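Side-chain contacts in pumilio domain-containing protein C56F2.08c (Schizosaccharomyces pombe, PDB 6NX5), which probably binds AU-rich elements in the 3' untranslated regions of mRNAs, this chain being its N-terminal RNA recognition motif domain: residues Ser9-Pro12 against Val13-Ser17; Tyr46-Leu49 against Ser50-Ile53; Asp57-His60 against Asn61-Val64. One frame throughout, in Å; residues are numbered along the deposited sequence.

Interaction 1: residues Ser9-Pro12 against Val13-Ser17; sequences SNLP and VGTSS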
ATOM      1  N   SER A   9       5.886  -1.742  -7.051  1.00 15.32           N
ATOM      2  CA  SER A   9       6.561  -0.521  -7.460  1.00 15.52           C
ATOM      3  C   SER A   9       7.422  -0.786  -8.689  1.00 16.66           C
ATOM      4  O   SER A   9       7.674  -1.932  -9.082  1.00 17.87           O
ATOM      5  CB  SER A   9       7.395   0.081  -6.311  1.00 17.42           C
ATOM      6  OG  SER A   9       8.322  -0.839  -5.768  1.00 21.64           O
ATOM      7  N   ASN A  10       7.841   0.312  -9.308  1.00 18.82           N
ATOM      8  CA  ASN A  10       8.579   0.297 -10.578  1.00 21.96           C
ATOM      9  C   ASN A  10       7.745  -0.313 -11.698  1.00 19.13           C
ATOM     10  O   ASN A  10       8.227  -1.128 -12.485  1.00 26.89           O
ATOM     11  CB  ASN A  10       9.925  -0.420 -10.467  1.00 19.28           C
ATOM     12  CG  ASN A  10      10.867  -0.023 -11.591  1.00 20.51           C
ATOM     13  OD1 ASN A  10      10.677   1.028 -12.199  1.00 25.05           O
ATOM     14  ND2 ASN A  10      11.867  -0.853 -11.874  1.00 20.98           N
ATOM     15  N   LEU A  11       6.473   0.055 -11.751  1.00 19.30           N
ATOM     16  CA  LEU A  11       5.675  -0.233 -12.930  1.00 19.32           C
ATOM     17  C   LEU A  11       6.151   0.618 -14.106  1.00 26.18           C
ATOM     18  O   LEU A  11       6.687   1.710 -13.910  1.00 28.04           O
ATOM     19  CB  LEU A  11       4.206   0.064 -12.665  1.00 23.23           C
ATOM     20  CG  LEU A  11       3.610  -0.783 -11.554  1.00 20.96           C
ATOM     21  CD1 LEU A  11       2.181  -0.318 -11.251  1.00 17.63           C
ATOM     22  CD2 LEU A  11       3.651  -2.245 -11.952  1.00 18.29           C
ATOM     23  N   PRO A  12       5.969   0.140 -15.337  1.00 24.95           N
ATOM     24  CA  PRO A  12       6.185   1.013 -16.497  1.00 29.41           C
ATOM     25  C   PRO A  12       5.275   2.226 -16.402  1.00 31.89           C
ATOM     26  O   PRO A  12       4.143   2.133 -15.926  1.00 25.72           O
ATOM     27  CB  PRO A  12       5.816   0.121 -17.687  1.00 26.65           C
ATOM     28  CG  PRO A  12       6.048  -1.260 -17.204  1.00 22.71           C
ATOM     29  CD  PRO A  12       5.662  -1.246 -15.738  1.00 21.33           C
ATOM     30  N   VAL A  13       5.779   3.381 -16.846  1.00 40.34           N
ATOM     31  CA  VAL A  13       4.947   4.575 -16.799  1.00 40.65           C
ATOM     32  C   VAL A  13       3.694   4.333 -17.630  1.00 34.46           C
ATOM     33  O   VAL A  13       3.730   3.667 -18.673  1.00 30.93           O
ATOM     34  CB  VAL A  13       5.721   5.818 -17.274  1.00 46.40           C
ATOM     35  CG1 VAL A  13       7.013   5.967 -16.484  1.00 49.45           C
ATOM     36  CG2 VAL A  13       6.005   5.753 -18.765  1.00 44.42           C
ATOM     37  N   GLY A  14       2.562   4.815 -17.128  1.00 30.28           N
ATOM     38  CA  GLY A  14       1.298   4.609 -17.801  1.00 37.90           C
ATOM     39  C   GLY A  14       0.640   3.263 -17.586  1.00 35.57           C
ATOM     40  O   GLY A  14      -0.391   2.999 -18.214  1.00 36.40           O
ATOM     41  N   THR A  15       1.195   2.397 -16.733  1.00 28.83           N
ATOM     42  CA  THR A  15       0.571   1.098 -16.482  1.00 25.54           C
ATOM     43  C   THR A  15      -0.798   1.278 -15.840  1.00 22.41           C
ATOM     44  O   THR A  15      -0.936   1.965 -14.825  1.00 23.74           O
ATOM     45  CB  THR A  15       1.450   0.235 -15.576  1.00 24.40           C
ATOM     46  OG1 THR A  15       2.710  -0.015 -16.218  1.00 24.85           O
ATOM     47  CG2 THR A  15       0.768  -1.085 -15.295  1.00 20.47           C
ATOM     48  N   SER A  16      -1.806   0.651 -16.432  1.00 21.27           N
ATOM     49  CA  SER A  16      -3.175   0.789 -15.963  1.00 19.93           C
ATOM     50  C   SER A  16      -3.528  -0.298 -14.951  1.00 22.39           C
ATOM     51  O   SER A  16      -2.861  -1.333 -14.836  1.00 20.59           O
ATOM     52  CB  SER A  16      -4.150   0.737 -17.141  1.00 20.83           C
ATOM     53  OG  SER A  16      -4.255  -0.587 -17.644  1.00 24.40           O
ATOM     54  N   SER A  17      -4.607  -0.052 -14.207  1.00 19.90           N
ATOM     55  CA  SER A  17      -5.054  -1.049 -13.241  0.74 21.23           C
ATOM     56  C   SER A  17      -5.543  -2.316 -13.934  1.00 22.57           C
ATOM     57  O   SER A  17      -5.374  -3.420 -13.398  1.00 18.67           O
ATOM     58  CB  SER A  17      -6.143  -0.468 -12.345  0.74 21.55           C
ATOM     59  OG  SER A  17      -7.295  -0.129 -13.091  0.74 17.30           O
TER

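Interaction 2: residues Tyr46-Leu49 against Ser50-Ile53; sequences YESL and SSAI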
ATOM      1  N   TYR A  46      -5.039 -10.008  -2.222  1.00  9.37           N
ATOM      2  CA  TYR A  46      -5.565 -11.362  -2.302  1.00 10.12           C
ATOM      3  C   TYR A  46      -6.173 -11.726  -0.959  1.00 11.39           C
ATOM      4  O   TYR A  46      -5.605 -11.406   0.095  1.00 11.47           O
ATOM      5  CB  TYR A  46      -4.483 -12.390  -2.590  1.00 12.33           C
ATOM      6  CG  TYR A  46      -3.772 -12.300  -3.903  1.00 10.59           C
ATOM      7  CD1 TYR A  46      -2.537 -11.675  -3.991  1.00 13.91           C
ATOM      8  CD2 TYR A  46      -4.276 -12.927  -5.047  1.00 11.78           C
ATOM      9  CE1 TYR A  46      -1.835 -11.628  -5.188  1.00 14.25           C
ATOM     10  CE2 TYR A  46      -3.570 -12.882  -6.260  1.00 14.43           C
ATOM     11  CZ  TYR A  46      -2.361 -12.238  -6.321  1.00 14.66           C
ATOM     12  OH  TYR A  46      -1.661 -12.187  -7.505  1.00 16.44           O
ATOM     13  N   GLU A  47      -7.279 -12.467  -0.974  1.00 13.24           N
ATOM     14  CA  GLU A  47      -7.795 -12.973   0.291  1.00 16.39           C
ATOM     15  C   GLU A  47      -6.848 -14.007   0.898  1.00 12.23           C
ATOM     16  O   GLU A  47      -6.643 -14.019   2.116  1.00 18.61           O
ATOM     17  CB  GLU A  47      -9.197 -13.561   0.105  1.00 22.88           C
ATOM     18  CG  GLU A  47      -9.938 -13.834   1.404  1.00 32.17           C
ATOM     19  CD  GLU A  47     -10.558 -12.587   2.018  1.00 45.17           C
ATOM     20  OE1 GLU A  47     -11.718 -12.664   2.477  1.00 44.09           O
ATOM     21  OE2 GLU A  47      -9.887 -11.532   2.046  1.00 48.89           O
ATOM     22  N   SER A  48      -6.221 -14.851   0.070  1.00 11.82           N
ATOM     23  CA  SER A  48      -5.359 -15.935   0.556  1.00 10.64           C
ATOM     24  C   SER A  48      -3.903 -15.516   0.644  1.00  8.80           C
ATOM     25  O   SER A  48      -3.319 -15.061  -0.350  1.00  9.47           O
ATOM     26  CB  SER A  48      -5.447 -17.183  -0.331  1.00 16.22           C
ATOM     27  OG  SER A  48      -6.794 -17.530  -0.598  1.00 34.20           O
ATOM     28  N   LEU A  49      -3.320 -15.710   1.837  1.00  7.98           N
ATOM     29  CA  LEU A  49      -1.897 -15.463   2.039  1.00  7.51           C
ATOM     30  C   LEU A  49      -1.043 -16.276   1.084  1.00  7.13           C
ATOM     31  O   LEU A  49      -0.075 -15.752   0.518  1.00  7.50           O
ATOM     32  CB  LEU A  49      -1.517 -15.775   3.485  1.00  7.71           C
ATOM     33  CG  LEU A  49      -0.025 -15.744   3.787  1.00 10.70           C
ATOM     34  CD1 LEU A  49       0.545 -14.359   3.589  1.00  9.82           C
ATOM     35  CD2 LEU A  49       0.161 -16.209   5.227  1.00  9.50           C
ATOM     36  N   SER A  50      -1.380 -17.554   0.872  1.00  7.68           N
ATOM     37  CA  SER A  50      -0.505 -18.349   0.015  1.00  7.93           C
ATOM     38  C   SER A  50      -0.511 -17.832  -1.428  1.00  8.66           C
ATOM     39  O   SER A  50       0.530 -17.875  -2.094  1.00 11.63           O
ATOM     40  CB  SER A  50      -0.874 -19.837   0.079  1.00 16.61           C
ATOM     41  OG  SER A  50      -2.212 -20.066  -0.276  1.00 14.41           O
ATOM     42  N   SER A  51      -1.642 -17.314  -1.923  1.00  9.53           N
ATOM     43  CA  SER A  51      -1.637 -16.686  -3.249  1.00  9.39           C
ATOM     44  C   SER A  51      -0.706 -15.477  -3.282  1.00 10.90           C
ATOM     45  O   SER A  51       0.067 -15.296  -4.238  1.00 10.80           O
ATOM     46  CB  SER A  51      -3.049 -16.259  -3.674  1.00 18.27           C
ATOM     47  OG  SER A  51      -3.951 -17.351  -3.746  1.00 25.14           O
ATOM     48  N   ALA A  52      -0.767 -14.635  -2.249  1.00  8.82           N
ATOM     49  CA  ALA A  52       0.092 -13.450  -2.215  1.00  8.92           C
ATOM     50  C   ALA A  52       1.573 -13.824  -2.174  1.00  9.26           C
ATOM     51  O   ALA A  52       2.398 -13.161  -2.816  1.00  9.83           O
ATOM     52  CB  ALA A  52      -0.264 -12.560  -1.017  1.00  8.14           C
ATOM     53  N   ILE A  53       1.940 -14.837  -1.373  1.00  8.95           N
ATOM     54  CA  ILE A  53       3.342 -15.263  -1.307  1.00  9.32           C
ATOM     55  C   ILE A  53       3.811 -15.761  -2.668  1.00 10.26           C
ATOM     56  O   ILE A  53       4.901 -15.412  -3.138  1.00 10.85           O
ATOM     57  CB  ILE A  53       3.524 -16.358  -0.238  1.00  8.87           C
ATOM     58  CG1 ILE A  53       3.300 -15.793   1.163  1.00  8.03           C
ATOM     59  CG2 ILE A  53       4.932 -17.000  -0.339  1.00  9.42           C
ATOM     60  CD1 ILE A  53       3.194 -16.912   2.220  1.00  7.57           C
TER

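Interaction 3: residues Asp57-His60 against Asn61-Val64; sequences DALH and NRPV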
ATOM      1  N   ASP A  57       6.803 -14.066  -4.882  1.00 12.49           N
ATOM      2  CA  ASP A  57       7.970 -14.835  -5.308  1.00 13.23           C
ATOM      3  C   ASP A  57       8.097 -14.859  -6.820  1.00 14.24           C
ATOM      4  O   ASP A  57       9.215 -14.842  -7.362  1.00 15.95           O
ATOM      5  CB  ASP A  57       7.862 -16.273  -4.805  1.00 12.96           C
ATOM      6  CG  ASP A  57       8.122 -16.398  -3.330  1.00 14.05           C
ATOM      7  OD1 ASP A  57       7.946 -17.516  -2.809  1.00 16.78           O
ATOM      8  OD2 ASP A  57       8.488 -15.389  -2.695  1.00 16.06           O
ATOM      9  N   ALA A  58       6.970 -14.950  -7.526  1.00 14.28           N
ATOM     10  CA  ALA A  58       7.044 -15.058  -8.981  1.00 15.30           C
ATOM     11  C   ALA A  58       7.408 -13.735  -9.647  1.00 15.85           C
ATOM     12  O   ALA A  58       8.023 -13.738 -10.720  1.00 18.22           O
ATOM     13  CB  ALA A  58       5.725 -15.571  -9.534  1.00 15.30           C
ATOM     14  N   LEU A  59       7.047 -12.604  -9.037  1.00 15.63           N
ATOM     15  CA  LEU A  59       7.148 -11.323  -9.716  1.00 15.82           C
ATOM     16  C   LEU A  59       8.187 -10.380  -9.139  1.00 15.85           C
ATOM     17  O   LEU A  59       8.644  -9.496  -9.874  1.00 19.16           O
ATOM     18  CB  LEU A  59       5.786 -10.611  -9.717  1.00 15.36           C
ATOM     19  CG  LEU A  59       4.693 -11.313 -10.526  1.00 15.56           C
ATOM     20  CD1 LEU A  59       3.326 -10.655 -10.290  1.00 19.59           C
ATOM     21  CD2 LEU A  59       5.037 -11.337 -12.015  1.00 21.72           C
ATOM     22  N   HIS A  60       8.574 -10.524  -7.875  1.00 15.13           N
ATOM     23  CA  HIS A  60       9.498  -9.560  -7.289  1.00 15.18           C
ATOM     24  C   HIS A  60      10.846  -9.629  -7.989  1.00 19.92           C
ATOM     25  O   HIS A  60      11.406 -10.713  -8.178  1.00 20.58           O
ATOM     26  CB  HIS A  60       9.693  -9.795  -5.796  1.00 16.68           C
ATOM     27  CG  HIS A  60      10.732  -8.901  -5.191  1.00 20.01           C
ATOM     28  ND1 HIS A  60      10.629  -7.524  -5.209  1.00 18.64           N
ATOM     29  CD2 HIS A  60      11.901  -9.182  -4.565  1.00 19.90           C
ATOM     30  CE1 HIS A  60      11.684  -6.998  -4.612  1.00 22.77           C
ATOM     31  NE2 HIS A  60      12.470  -7.982  -4.209  1.00 20.51           N
ATOM     32  N   ASN A  61      11.347  -8.462  -8.386  1.00 17.03           N
ATOM     33  CA  ASN A  61      12.644  -8.334  -9.058  1.00 22.52           C
ATOM     34  C   ASN A  61      12.666  -9.052 -10.406  1.00 25.70           C
ATOM     35  O   ASN A  61      13.700  -9.585 -10.825  1.00 25.01           O
ATOM     36  CB  ASN A  61      13.779  -8.835  -8.161  1.00 25.00           C
ATOM     37  CG  ASN A  61      14.045  -7.912  -6.999  1.00 48.65           C
ATOM     38  OD1 ASN A  61      13.719  -6.727  -7.051  1.00 53.44           O
ATOM     39  ND2 ASN A  61      14.639  -8.449  -5.938  1.00 53.70           N
ATOM     40  N   ARG A  62      11.535  -9.052 -11.106  1.00 24.33           N
ATOM     41  CA  ARG A  62      11.426  -9.685 -12.407  1.00 24.25           C
ATOM     42  C   ARG A  62      11.073  -8.656 -13.474  1.00 24.49           C
ATOM     43  O   ARG A  62      10.086  -7.926 -13.323  1.00 19.92           O
ATOM     44  CB  ARG A  62      10.355 -10.784 -12.373  1.00 29.13           C
ATOM     45  CG  ARG A  62      10.385 -11.706 -13.571  1.00 34.08           C
ATOM     46  CD  ARG A  62       9.441 -12.891 -13.411  1.00 30.64           C
ATOM     47  NE  ARG A  62       8.751 -13.190 -14.666  1.00 34.65           N
ATOM     48  CZ  ARG A  62       7.718 -14.020 -14.777  1.00 36.45           C
ATOM     49  NH1 ARG A  62       7.253 -14.643 -13.705  1.00 30.73           N
ATOM     50  NH2 ARG A  62       7.149 -14.228 -15.958  1.00 40.53           N
ATOM     51  N   PRO A  63      11.837  -8.559 -14.556  1.00 26.12           N
ATOM     52  CA  PRO A  63      11.412  -7.695 -15.664  1.00 25.55           C
ATOM     53  C   PRO A  63      10.262  -8.326 -16.429  1.00 26.30           C
ATOM     54  O   PRO A  63      10.475  -8.950 -17.474  1.00 33.51           O
ATOM     55  CB  PRO A  63      12.675  -7.574 -16.533  1.00 23.74           C
ATOM     56  CG  PRO A  63      13.802  -8.197 -15.710  1.00 26.80           C
ATOM     57  CD  PRO A  63      13.144  -9.184 -14.801  1.00 29.96           C
ATOM     58  N   VAL A  64       9.033  -8.180 -15.917  1.00 29.34           N
ATOM     59  CA  VAL A  64       7.887  -8.852 -16.524  1.00 21.74           C
ATOM     60  C   VAL A  64       7.258  -8.051 -17.651  1.00 30.98           C
ATOM     61  O   VAL A  64       6.413  -8.592 -18.380  1.00 35.81           O
ATOM     62  CB  VAL A  64       6.817  -9.176 -15.461  1.00 32.21           C
ATOM     63  CG1 VAL A  64       7.445  -9.919 -14.315  1.00 36.41           C
ATOM     64  CG2 VAL A  64       6.161  -7.914 -14.963  1.00 25.99           C
TER

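Interaction 1: residues Ser9-Pro12 against Val13-Ser17
With OG1 anti to its own carbonyl carbon (chi1 -62°), Thr15 turns its hydroxyl back over Pro12, while CG2 stands anti to the backbone N. Residues Pro12-Thr15 form a type II beta turn in the loop that joins strand 4-9 to helix 17-24. Pro12 O is gripped twice by the same residue: Thr15 OG1 donates to it at 2.6 Å, and Thr15 N closes the turn at 3.1 Å. Both donors come from the same face of the carbonyl plane, OG1 tilted 28° and N 35° from it. An alanine in place of Thr15 would lack the hydroxyl and would probably leave Pro12 O with the backbone N-H as its one donor within the turn. The hydroxyl oxygen Thr15 OG1 also sits against the proline ring, 3.2 Å from Pro12 CD. Leu11 CB lies 3.9 Å from Thr15 OG1. Leu11 and Thr15 both pack on Ile20 of helix 17-24, and Ser16 takes the N-cap position just ahead of that helix. Gly14 has a positive phi, which suits the third position of this turn. The paired donors thus concentrate the polar grip on one carbonyl, while the hydroxyl's remaining neighbours in the turn are chiefly carbon.

Interaction 2: residues Tyr46-Leu49 against Ser50-Ile53
Tyr46 and Ser51 meet where the RNA recognition motif passes from strand 42-46 into helix 49-59, the ring of the strand's last residue lying under the first turn of the helix. Tyr46 has CG anti to its carbonyl carbon (chi1 -64°), which swings the ring toward the helix. Ser51 CB stands over one face of the Tyr46 ring, 4.2 Å from its centroid and 28° off its normal, a CH-pi contact. Ala52 comes in beside it: its CA is 3.6 Å from Tyr46 CD1, and its methyl group touches the same ring carbon. The far end of the ring is held elsewhere, Tyr46 OH being hydrogen-bonded to Phe24 O at the end of helix 17-24, so that the tyrosine bridges the two helices of the domain. Tyr46 and Ala52 also rest on Leu6 of strand 4-9.

Ser48 occupies the N-cap position, but its side chain makes no capping bond; Ser48 CB passes 3.7 Å from Ser51 OG. Its backbone carbonyl starts the helix instead, Ser48 O accepting from Ala52 N at 3.2 Å. One residue on, Ile53 N donates to Leu49 O at 2.9 Å.

Leu49 and Ile53, four residues apart, pack along the helix, one turn apart. Leu49 carries CG anti to its backbone N (chi1 172°), which sets it beside the end of the isoleucine. The two side chains approach at a slant, and Ile53 also touches Leu75 of strand 72-75. The terminal methyl Ile53 CD1 reaches Leu49 CG at 3.8 Å.

Interaction 3: residues Asp57-His60 against Asn61-Val64
A type II beta turn from Leu59 to Arg62 ends helix 49-59 and turns the chain toward strand 72-75. Arg62 N closes it with a weak bond to Leu59 O, while the Arg62 side chain folds back over the helix end. There Arg62 NH1 donates to Ala58 O at 3.2 Å with an N-H...O angle of 161°. The oxygen lies near the guanidinium plane, but the nitrogen stands well above the carbonyl plane, 42° out of it. Arg62 CD is also 3.2 Å from Ala58 O, and Leu59 CD2 lies over one face of the guanidinium group. A bend at chi3 interrupts the otherwise extended arginine chain.

Leu59 CD2 also meets Val64 CG1 at 3.6 Å, the two side chains crossing at about a right angle; both pack on Leu23 of helix 17-24. His60 and Asn61 point the same way, side by side, with ring and amide planes 39° apart. Asn61 CB sits over the His60 imidazole in a CH-pi contact, 4.2 Å from its centroid, and the amide carbon CG lies above the same ring, offset toward its rim. His60 ND1 is hydrogen-bonded to Val73 N, which ties the ring to strand 72-75. Asn61 and Arg62 both face Val71, forming a G1 beta bulge, and Asn61 takes the positive phi of that bulge.

The helix's C-terminal carbonyls carry partial negative charge, so the cationic guanidinium at Ala58 O is likely to be favourable electrostatically as well as through its hydrogen bond.

In the fold
The three contacts follow one another along the chain within a single RNA recognition motif, each at a junction between secondary-structure elements. Interaction 1 lies between strand 4-9 and helix 17-24; interaction 2 at the passage from strand 42-46 into helix 49-59; interaction 3 at the far end of that same helix. Interactions 1 and 2 sit on opposite sides of the chain's centre, their centres about 22 Å apart; those of 1 and 3 are about 14 Å apart, and those of 2 and 3 about 16 Å. Together they shape connections around the four-stranded antiparallel sheet and its two helices, the framework on which RNA recognition motifs generally display their RNA-binding surface.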